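Local coordinates for VESB protease (Vibrio cholerae, PDB 4LK4), which probably acts as a secreted trypsin-like serine endopeptidase of the S1 family, with an immunoglobulin-like domain following the protease domain, at residues A[86-94]-A[244-253]; A[274-285]-A[329-340]. The protein carries 1 engineered substitution. One frame throughout, in Å; residues are numbered along the deposited sequence.

Contact 1 (A[86-94]-A[244-253]); sequences AQKIYRHLS and HTNQLSYDQV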
loop_
_atom_site.group_PDB
_atom_site.type_symbol
_atom_site.label_atom_id
_atom_site.label_comp_id
_atom_site.label_asym_id
_atom_site.label_seq_id
_atom_site.Cartn_x
_atom_site.Cartn_y
_atom_site.Cartn_z
ATOM N N ALA A 86 -5.615 -5.438 -10.890
ATOM C CA ALA A 86 -4.786 -4.345 -10.458
ATOM C C ALA A 86 -4.218 -3.681 -11.712
ATOM O O ALA A 86 -3.934 -4.366 -12.710
ATOM C CB ALA A 86 -3.681 -4.865 -9.576
ATOM N N GLN A 87 -4.089 -2.362 -11.704
ATOM C CA GLN A 87 -3.373 -1.726 -12.795
ATOM C C GLN A 87 -2.145 -0.963 -12.327
ATOM O O GLN A 87 -1.162 -0.919 -13.066
ATOM C CB GLN A 87 -4.286 -0.869 -13.680
ATOM C CG GLN A 87 -4.518 0.554 -13.222
ATOM C CD GLN A 87 -5.380 1.344 -14.203
ATOM O OE1 GLN A 87 -5.759 0.837 -15.268
ATOM N NE2 GLN A 87 -5.699 2.595 -13.840
ATOM N N LYS A 88 -2.165 -0.385 -11.127
ATOM C CA LYS A 88 -0.944 0.189 -10.553
ATOM C C LYS A 88 -0.771 -0.134 -9.074
ATOM O O LYS A 88 -1.731 -0.308 -8.330
ATOM C CB LYS A 88 -0.924 1.716 -10.765
ATOM C CG LYS A 88 -0.793 2.171 -12.219
ATOM C CD LYS A 88 0.665 2.235 -12.656
ATOM C CE LYS A 88 0.889 2.180 -14.183
ATOM N NZ LYS A 88 -0.150 2.840 -15.015
ATOM N N ILE A 89 0.475 -0.183 -8.653
ATOM C CA ILE A 89 0.841 -0.339 -7.275
ATOM C C ILE A 89 1.713 0.856 -6.834
ATOM O O ILE A 89 2.640 1.242 -7.532
ATOM C CB ILE A 89 1.533 -1.694 -7.060
ATOM C CG1 ILE A 89 0.473 -2.806 -7.193
ATOM C CG2 ILE A 89 2.123 -1.790 -5.651
ATOM C CD1 ILE A 89 1.000 -4.230 -7.121
ATOM N N TYR A 90 1.362 1.463 -5.701
ATOM C CA TYR A 90 2.195 2.482 -5.079
ATOM C C TYR A 90 2.667 1.939 -3.745
ATOM O O TYR A 90 1.853 1.596 -2.902
ATOM C CB TYR A 90 1.425 3.804 -4.895
ATOM C CG TYR A 90 0.786 4.230 -6.179
ATOM C CD1 TYR A 90 -0.476 3.804 -6.529
ATOM C CD2 TYR A 90 1.468 5.000 -7.072
ATOM C CE1 TYR A 90 -1.043 4.156 -7.743
ATOM C CE2 TYR A 90 0.902 5.388 -8.262
ATOM C CZ TYR A 90 -0.350 4.950 -8.608
ATOM O OH TYR A 90 -0.881 5.333 -9.838
ATOM N N ARG A 91 3.973 1.818 -3.563
ATOM C CA ARG A 91 4.508 1.429 -2.268
ATOM C C ARG A 91 5.163 2.609 -1.610
ATOM O O ARG A 91 5.613 3.521 -2.284
ATOM C CB ARG A 91 5.552 0.347 -2.451
ATOM C CG ARG A 91 5.033 -0.905 -3.133
ATOM C CD ARG A 91 6.218 -1.692 -3.665
ATOM N NE ARG A 91 6.492 -2.838 -2.830
ATOM C CZ ARG A 91 7.679 -3.408 -2.645
ATOM N NH1 ARG A 91 8.789 -2.928 -3.204
ATOM N NH2 ARG A 91 7.744 -4.481 -1.856
ATOM N N HIS A 92 5.266 2.603 -0.291
ATOM C CA HIS A 92 5.942 3.700 0.365
ATOM C C HIS A 92 7.379 3.740 -0.108
ATOM O O HIS A 92 8.041 2.725 -0.151
ATOM C CB HIS A 92 5.900 3.567 1.867
ATOM C CG HIS A 92 6.020 4.879 2.566
ATOM N ND1 HIS A 92 7.228 5.509 2.744
ATOM C CD2 HIS A 92 5.084 5.707 3.088
ATOM C CE1 HIS A 92 7.042 6.658 3.364
ATOM N NE2 HIS A 92 5.749 6.805 3.584
ATOM N N LEU A 93 7.867 4.910 -0.483
ATOM C CA LEU A 93 9.207 5.017 -1.040
ATOM C C LEU A 93 10.304 4.881 0.031
ATOM O O LEU A 93 11.475 4.672 -0.310
ATOM C CB LEU A 93 9.346 6.309 -1.837
ATOM C CG LEU A 93 8.537 6.311 -3.145
ATOM C CD1 LEU A 93 8.765 7.627 -3.867
ATOM C CD2 LEU A 93 8.932 5.160 -4.062
ATOM N N SER A 94 9.909 4.981 1.305
ATOM C CA SER A 94 10.768 4.656 2.457
ATOM C C SER A 94 10.540 3.228 3.004
ATOM O O SER A 94 11.115 2.845 4.022
ATOM C CB SER A 94 10.593 5.708 3.571
ATOM O OG SER A 94 10.965 7.008 3.076
ATOM N N HIS A 244 -1.770 9.031 -2.432
ATOM C CA HIS A 244 -1.746 7.962 -3.423
ATOM C C HIS A 244 -3.115 7.381 -3.769
ATOM O O HIS A 244 -3.194 6.348 -4.416
ATOM C CB HIS A 244 -0.755 6.896 -3.001
ATOM C CG HIS A 244 0.654 7.385 -2.996
ATOM N ND1 HIS A 244 1.231 7.973 -1.889
ATOM C CD2 HIS A 244 1.595 7.419 -3.976
ATOM C CE1 HIS A 244 2.459 8.371 -2.191
ATOM N NE2 HIS A 244 2.708 8.035 -3.446
ATOM N N THR A 245 -4.193 8.065 -3.383
ATOM C CA THR A 245 -5.555 7.682 -3.780
ATOM C C THR A 245 -6.251 8.910 -4.349
ATOM O O THR A 245 -7.445 9.138 -4.139
ATOM C CB THR A 245 -6.344 7.174 -2.567
ATOM O OG1 THR A 245 -6.339 8.177 -1.533
ATOM C CG2 THR A 245 -5.752 5.853 -2.020
ATOM N N ASN A 246 -5.479 9.702 -5.093
ATOM C CA ASN A 246 -5.848 11.055 -5.483
ATOM C C ASN A 246 -6.155 11.166 -6.986
ATOM O O ASN A 246 -6.115 12.253 -7.567
ATOM C CB ASN A 246 -4.680 11.960 -5.093
ATOM C CG ASN A 246 -5.102 13.378 -4.774
ATOM O OD1 ASN A 246 -6.285 13.708 -4.742
ATOM N ND2 ASN A 246 -4.114 14.243 -4.573
ATOM N N GLN A 247 -6.438 10.038 -7.628
ATOM C CA GLN A 247 -6.849 10.025 -9.051
ATOM C C GLN A 247 -5.824 10.611 -10.026
ATOM O O GLN A 247 -6.163 11.104 -11.114
ATOM C CB GLN A 247 -8.216 10.685 -9.225
ATOM C CG GLN A 247 -9.290 10.087 -8.325
ATOM C CD GLN A 247 -10.602 10.827 -8.456
ATOM O OE1 GLN A 247 -11.507 10.380 -9.157
ATOM N NE2 GLN A 247 -10.703 11.988 -7.801
ATOM N N LEU A 248 -4.562 10.530 -9.618
ATOM C CA LEU A 248 -3.426 10.769 -10.489
ATOM C C LEU A 248 -2.718 9.427 -10.568
ATOM O O LEU A 248 -2.085 8.996 -9.608
ATOM C CB LEU A 248 -2.504 11.839 -9.889
ATOM C CG LEU A 248 -1.180 12.114 -10.610
ATOM C CD1 LEU A 248 -1.453 12.406 -12.079
ATOM C CD2 LEU A 248 -0.393 13.256 -9.966
ATOM N N SER A 249 -2.860 8.761 -11.704
ATOM C CA SER A 249 -2.267 7.451 -11.909
ATOM C C SER A 249 -0.936 7.535 -12.645
ATOM O O SER A 249 -0.837 8.098 -13.747
ATOM C CB SER A 249 -3.204 6.562 -12.703
ATOM O OG SER A 249 -2.594 5.318 -12.958
ATOM N N TYR A 250 0.079 6.918 -12.068
ATOM C CA TYR A 250 1.385 6.937 -12.673
ATOM C C TYR A 250 2.315 5.771 -12.297
ATOM O O TYR A 250 2.107 5.065 -11.306
ATOM C CB TYR A 250 2.045 8.245 -12.300
ATOM C CG TYR A 250 2.312 8.416 -10.831
ATOM C CD1 TYR A 250 1.295 8.804 -9.952
ATOM C CD2 TYR A 250 3.576 8.197 -10.313
ATOM C CE1 TYR A 250 1.539 8.972 -8.590
ATOM C CE2 TYR A 250 3.834 8.350 -8.954
ATOM C CZ TYR A 250 2.812 8.745 -8.090
ATOM O OH TYR A 250 3.089 8.942 -6.746
ATOM N N ASP A 251 3.359 5.614 -13.107
ATOM C CA ASP A 251 4.459 4.692 -12.823
ATOM C C ASP A 251 5.294 5.262 -11.680
ATOM O O ASP A 251 5.925 6.340 -11.813
ATOM C CB ASP A 251 5.350 4.505 -14.069
ATOM C CG ASP A 251 4.564 4.063 -15.297
ATOM O OD1 ASP A 251 3.917 3.006 -15.212
ATOM O OD2 ASP A 251 4.592 4.749 -16.343
ATOM N N GLN A 252 5.315 4.547 -10.565
ATOM C CA GLN A 252 6.025 5.019 -9.392
ATOM C C GLN A 252 7.509 4.669 -9.444
ATOM O O GLN A 252 8.349 5.545 -9.356
ATOM C CB GLN A 252 5.425 4.420 -8.137
ATOM C CG GLN A 252 5.815 5.160 -6.864
ATOM C CD GLN A 252 5.521 4.339 -5.608
ATOM O OE1 GLN A 252 5.450 3.117 -5.649
ATOM N NE2 GLN A 252 5.383 5.021 -4.486
ATOM N N VAL A 253 7.826 3.390 -9.593
ATOM C CA VAL A 253 9.193 2.923 -9.402
ATOM C C VAL A 253 9.568 2.144 -10.623
ATOM O O VAL A 253 8.927 1.165 -10.958
ATOM C CB VAL A 253 9.346 1.983 -8.171
ATOM C CG1 VAL A 253 10.769 1.464 -8.054
ATOM C CG2 VAL A 253 8.995 2.701 -6.894
HETATM O O HOH W 1 2.851 2.861 -9.921
#
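Tyr90 and Gln252 reach past each other across the seam between the six-stranded protease barrel containing strand 82-91 and the immunoglobulin-like domain, an interdomain interface in which a barrel strand is crossed by the chain leaving helix 238-243. Strand 86-91 and the short strand 248-250 run nearly perpendicular, at 91°; they do not pair as a sheet, and side chains carry most of the junction. The ring of Tyr90 does this on one side: its CE2 lies over one face of the Tyr250 ring, toward the rim and 3.7 Å from Tyr250 CE1, with the two planes inclined at 51°. His244 completes the aromatic cluster, its CD2 packing 3.7 Å from Tyr90 CB, near the root of the tyrosine. With CG anti to its carbonyl carbon, Tyr90 projects from the barrel so that its hydroxyl arrives at the backbone of strand 248-250, where OH accepts a hydrogen bond from Tyr250 N. Glu108 of the barrel binds the same hydroxyl and also Ser249 OG, so one carboxylate ties both sides of the seam. Nearby, the aliphatic part of Lys88 passes across the backbone, CD 3.5 Å from Tyr250 O, while its NZ stays beyond salt-bridge distance of Asp251, whose OD2 is taken by Thr269 N. A water bridges the two backbones, donating to Ile89 O and Tyr250 O and accepting from Gln252 N. Farther along, Leu93 CD2 rests 3.8 Å from Val253 CG2. Gln252 is stretched out, CG anti to its own N (chi1 -163°), and its terminal amide reads the backbone of a single residue twice: OE1 accepts from Arg91 N at 2.9 Å, and NE2 donates to Arg91 O at 2.7 Å.

Contact 2 (A[274-285]-A[329-340]); sequences DANALTYTGNTF and FELIFSYAGGSK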
loop_
_atom_site.group_PDB
_atom_site.type_symbol
_atom_site.label_atom_id
_atom_site.label_comp_id
_atom_site.label_asym_id
_atom_site.label_seq_id
_atom_site.Cartn_x
_atom_site.Cartn_y
_atom_site.Cartn_z
ATOM N N ASP A 274 -8.994 12.271 -12.657
ATOM C CA ASP A 274 -9.963 13.179 -12.025
ATOM C C ASP A 274 -10.804 13.898 -13.087
ATOM O O ASP A 274 -10.356 14.085 -14.220
ATOM C CB ASP A 274 -9.244 14.205 -11.121
ATOM C CG ASP A 274 -10.116 14.689 -9.917
ATOM O OD1 ASP A 274 -11.363 14.821 -10.043
ATOM O OD2 ASP A 274 -9.540 14.957 -8.833
ATOM N N ALA A 275 -12.020 14.300 -12.715
ATOM C CA ALA A 275 -12.946 14.959 -13.648
ATOM C C ALA A 275 -12.477 16.379 -14.007
ATOM O O ALA A 275 -12.742 16.875 -15.120
ATOM C CB ALA A 275 -14.363 14.977 -13.077
ATOM N N ASN A 276 -11.771 17.021 -13.072
ATOM C CA ASN A 276 -11.184 18.336 -13.339
ATOM C C ASN A 276 -9.794 18.268 -13.925
ATOM O O ASN A 276 -9.022 17.377 -13.611
ATOM C CB ASN A 276 -11.144 19.169 -12.069
ATOM C CG ASN A 276 -12.475 19.811 -11.771
ATOM O OD1 ASN A 276 -13.075 20.459 -12.642
ATOM N ND2 ASN A 276 -12.958 19.626 -10.547
ATOM N N ALA A 277 -9.476 19.240 -14.763
ATOM C CA ALA A 277 -8.198 19.262 -15.454
ATOM C C ALA A 277 -7.015 19.477 -14.503
ATOM O O ALA A 277 -7.130 20.147 -13.478
ATOM C CB ALA A 277 -8.209 20.349 -16.520
ATOM N N LEU A 278 -5.874 18.923 -14.893
ATOM C CA LEU A 278 -4.619 19.040 -14.157
ATOM C C LEU A 278 -3.679 19.935 -14.950
ATOM O O LEU A 278 -3.658 19.844 -16.174
ATOM C CB LEU A 278 -3.989 17.663 -14.056
ATOM C CG LEU A 278 -3.669 17.126 -12.676
ATOM C CD1 LEU A 278 -4.949 16.930 -11.885
ATOM C CD2 LEU A 278 -2.902 15.829 -12.846
ATOM N N THR A 279 -2.903 20.790 -14.282
ATOM C CA THR A 279 -1.910 21.625 -14.991
ATOM C C THR A 279 -0.526 21.398 -14.409
ATOM O O THR A 279 -0.300 21.621 -13.227
ATOM C CB THR A 279 -2.232 23.130 -14.916
ATOM O OG1 THR A 279 -3.545 23.375 -15.428
ATOM C CG2 THR A 279 -1.222 23.948 -15.726
ATOM N N TYR A 280 0.392 20.951 -15.254
ATOM C CA TYR A 280 1.776 20.725 -14.859
ATOM C C TYR A 280 2.410 22.059 -14.509
ATOM O O TYR A 280 2.484 22.938 -15.341
ATOM C CB TYR A 280 2.519 20.068 -16.019
ATOM C CG TYR A 280 3.959 19.674 -15.790
ATOM C CD1 TYR A 280 4.410 19.180 -14.576
ATOM C CD2 TYR A 280 4.848 19.724 -16.833
ATOM C CE1 TYR A 280 5.734 18.798 -14.412
ATOM C CE2 TYR A 280 6.160 19.332 -16.690
ATOM C CZ TYR A 280 6.609 18.869 -15.482
ATOM O OH TYR A 280 7.943 18.500 -15.400
ATOM N N THR A 281 2.864 22.181 -13.268
ATOM C CA THR A 281 3.289 23.463 -12.691
ATOM C C THR A 281 4.673 23.417 -12.048
ATOM O O THR A 281 5.260 24.458 -11.772
ATOM C CB THR A 281 2.318 23.879 -11.572
ATOM O OG1 THR A 281 0.974 23.568 -11.947
ATOM C CG2 THR A 281 2.409 25.333 -11.289
ATOM N N GLY A 282 5.182 22.219 -11.767
ATOM C CA GLY A 282 6.521 22.088 -11.199
ATOM C C GLY A 282 7.112 20.687 -11.215
ATOM O O GLY A 282 6.427 19.705 -11.505
ATOM N N ASN A 283 8.407 20.616 -10.932
ATOM C CA ASN A 283 9.068 19.353 -10.710
ATOM C C ASN A 283 10.303 19.565 -9.862
ATOM O O ASN A 283 10.617 20.680 -9.544
ATOM C CB ASN A 283 9.428 18.714 -12.021
ATOM C CG ASN A 283 10.289 19.601 -12.854
ATOM O OD1 ASN A 283 11.433 19.881 -12.502
ATOM N ND2 ASN A 283 9.757 20.042 -13.975
ATOM N N THR A 284 10.968 18.485 -9.467
ATOM C CA THR A 284 12.147 18.558 -8.599
ATOM C C THR A 284 13.406 18.113 -9.331
ATOM O O THR A 284 14.403 17.764 -8.703
ATOM C CB THR A 284 11.958 17.677 -7.354
ATOM O OG1 THR A 284 11.479 16.379 -7.739
ATOM C CG2 THR A 284 10.954 18.323 -6.414
ATOM N N PHE A 285 13.360 18.127 -10.658
ATOM C CA PHE A 285 14.500 17.682 -11.456
ATOM C C PHE A 285 15.795 18.419 -11.132
ATOM O O PHE A 285 16.845 17.785 -11.089
ATOM C CB PHE A 285 14.211 17.825 -12.948
ATOM C CG PHE A 285 13.149 16.898 -13.449
ATOM C CD1 PHE A 285 13.106 15.570 -13.034
ATOM C CD2 PHE A 285 12.202 17.343 -14.359
ATOM C CE1 PHE A 285 12.137 14.706 -13.520
ATOM C CE2 PHE A 285 11.230 16.482 -14.848
ATOM C CZ PHE A 285 11.197 15.157 -14.422
ATOM N N PHE A 329 12.150 11.645 -8.083
ATOM C CA PHE A 329 11.735 12.926 -8.626
ATOM C C PHE A 329 10.215 13.055 -8.571
ATOM O O PHE A 329 9.482 12.068 -8.567
ATOM C CB PHE A 329 12.234 13.096 -10.060
ATOM C CG PHE A 329 11.799 11.996 -10.970
ATOM C CD1 PHE A 329 12.525 10.826 -11.051
ATOM C CD2 PHE A 329 10.643 12.120 -11.717
ATOM C CE1 PHE A 329 12.112 9.799 -11.874
ATOM C CE2 PHE A 329 10.228 11.110 -12.549
ATOM C CZ PHE A 329 10.960 9.938 -12.624
ATOM N N GLU A 330 9.772 14.295 -8.572
ATOM C CA GLU A 330 8.432 14.667 -8.244
ATOM C C GLU A 330 7.889 15.565 -9.347
ATOM O O GLU A 330 8.544 16.549 -9.739
ATOM C CB GLU A 330 8.495 15.440 -6.932
ATOM C CG GLU A 330 7.179 15.634 -6.223
ATOM C CD GLU A 330 7.346 15.700 -4.697
ATOM O OE1 GLU A 330 7.320 16.823 -4.142
ATOM O OE2 GLU A 330 7.511 14.627 -4.053
ATOM N N LEU A 331 6.714 15.236 -9.861
ATOM C CA LEU A 331 6.010 16.152 -10.744
ATOM C C LEU A 331 4.841 16.724 -9.962
ATOM O O LEU A 331 4.116 15.985 -9.321
ATOM C CB LEU A 331 5.504 15.460 -12.006
ATOM C CG LEU A 331 6.466 15.210 -13.167
ATOM C CD1 LEU A 331 7.509 14.156 -12.825
ATOM C CD2 LEU A 331 5.651 14.763 -14.376
ATOM N N ILE A 332 4.661 18.038 -10.050
ATOM C CA ILE A 332 3.639 18.758 -9.311
ATOM C C ILE A 332 2.610 19.361 -10.263
ATOM O O ILE A 332 2.971 19.982 -11.278
ATOM C CB ILE A 332 4.266 19.926 -8.556
ATOM C CG1 ILE A 332 5.538 19.492 -7.834
ATOM C CG2 ILE A 332 3.271 20.491 -7.569
ATOM C CD1 ILE A 332 6.365 20.665 -7.346
ATOM N N PHE A 333 1.338 19.215 -9.905
ATOM C CA PHE A 333 0.236 19.709 -10.717
ATOM C C PHE A 333 -0.691 20.521 -9.874
ATOM O O PHE A 333 -0.906 20.191 -8.721
ATOM C CB PHE A 333 -0.576 18.583 -11.305
ATOM C CG PHE A 333 0.231 17.601 -12.081
ATOM C CD1 PHE A 333 0.866 16.547 -11.439
ATOM C CD2 PHE A 333 0.343 17.714 -13.456
ATOM C CE1 PHE A 333 1.603 15.625 -12.155
ATOM C CE2 PHE A 333 1.081 16.791 -14.181
ATOM C CZ PHE A 333 1.707 15.741 -13.525
ATOM N N SER A 334 -1.215 21.591 -10.463
ATOM C CA SER A 334 -2.223 22.425 -9.843
ATOM C C SER A 334 -3.555 21.944 -10.348
ATOM O O SER A 334 -3.650 21.504 -11.495
ATOM C CB SER A 334 -2.054 23.872 -10.284
ATOM O OG SER A 334 -0.744 24.283 -10.064
ATOM N N TYR A 335 -4.583 22.057 -9.522
ATOM C CA TYR A 335 -5.929 21.805 -9.994
ATOM C C TYR A 335 -6.903 22.582 -9.123
ATOM O O TYR A 335 -6.516 23.068 -8.064
ATOM C CB TYR A 335 -6.225 20.294 -10.007
ATOM C CG TYR A 335 -6.493 19.654 -8.658
ATOM C CD1 TYR A 335 -5.527 19.674 -7.642
ATOM C CD2 TYR A 335 -7.708 18.998 -8.403
ATOM C CE1 TYR A 335 -5.767 19.077 -6.407
ATOM C CE2 TYR A 335 -7.953 18.409 -7.170
ATOM C CZ TYR A 335 -6.978 18.439 -6.178
ATOM O OH TYR A 335 -7.210 17.838 -4.959
ATOM N N ALA A 336 -8.148 22.728 -9.571
ATOM C CA ALA A 336 -9.185 23.385 -8.766
ATOM C C ALA A 336 -9.029 23.075 -7.272
ATOM O O ALA A 336 -8.960 23.986 -6.434
ATOM C CB ALA A 336 -10.571 22.968 -9.236
ATOM N N GLY A 337 -8.949 21.789 -6.954
ATOM C CA GLY A 337 -8.893 21.339 -5.563
ATOM C C GLY A 337 -7.664 21.724 -4.750
ATOM O O GLY A 337 -7.705 21.665 -3.526
ATOM N N GLY A 338 -6.581 22.127 -5.412
ATOM C CA GLY A 338 -5.327 22.496 -4.733
ATOM C C GLY A 338 -4.126 22.079 -5.572
ATOM O O GLY A 338 -3.794 22.727 -6.581
ATOM N N SER A 339 -3.479 20.986 -5.180
ATOM C CA SER A 339 -2.385 20.461 -5.978
ATOM C C SER A 339 -2.193 18.986 -5.756
ATOM O O SER A 339 -2.627 18.471 -4.759
ATOM C CB SER A 339 -1.087 21.198 -5.684
ATOM O OG SER A 339 -0.658 21.033 -4.356
ATOM N N LYS A 340 -1.531 18.339 -6.717
ATOM C CA LYS A 340 -1.215 16.913 -6.675
ATOM C C LYS A 340 0.245 16.703 -7.012
ATOM O O LYS A 340 0.821 17.434 -7.846
ATOM C CB LYS A 340 -2.072 16.163 -7.677
ATOM C CG LYS A 340 -3.545 16.288 -7.362
ATOM C CD LYS A 340 -4.373 15.379 -8.234
ATOM C CE LYS A 340 -5.845 15.611 -7.965
ATOM N NZ LYS A 340 -6.674 14.673 -8.770
HETATM O O HOH W 2 -8.370 21.888 -12.051
#
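Antiparallel strand pairing, broken once by a classic beta bulge, joins strands 278-283 and 329-335 within the sheet of the immunoglobulin-like domain. Thr279 and Ser334 form a hydrogen-bonded pair and Tyr280 faces Phe333 in a non-hydrogen-bonded one; the bulge then sets Thr281 and Gly282 together opposite Ile332, whose carbonyl oxygen accepts from both backbone nitrogens, at 3.0 Å from Thr281 N and 3.2 Å from Gly282 N. Beside the bulge, Ser334 OG donates to Thr281 OG1 (2.6 Å), which in turn donates to Thr279 O from above the carbonyl plane. On the Tyr280 and Phe333 face, Leu278 lays CD2 over the phenylalanine ring in a CH-pi contact, 4.0 Å from its centroid, and the tyrosine ring meets that ring obliquely, planes at 41°. Beyond the strand end, Thr284 OG1 takes up Glu330 N at 2.8 Å, and Phe285 CE1 packs 3.5 Å from Phe329 CD2. At the other end the extended Lys340 runs CE over the centre of the Tyr335 ring before NZ forms a salt bridge with Asp274 OD2, which offers its anti lone pair; NZ probably also donates to Asn246 O. The pairing is flanked by strand 304-305 beyond strand 278-283 and by strand 338-349 beyond strand 324-335, while Tyr280 and Leu331 pack on Cys299 of helix 298-302.

Along the chain the two contacts come in series, and their centres lie 15 Å apart. Contact 1 joins the six-stranded barrel of the protease to the beginning of the immunoglobulin-like domain; contact 2 lies wholly within that domain. They share its mixed sheet, where strand 248-258 of contact 1 runs parallel to its neighbour, strand 338-349, which starts in contact 2. They also touch directly: Leu248 packs against Leu278 and Phe333, and Lys340 NZ probably donates to Asn246 O. The stretch that bears on the protease is therefore continuous with the core of the second domain, consistent with the two domains being held in a defined orientation.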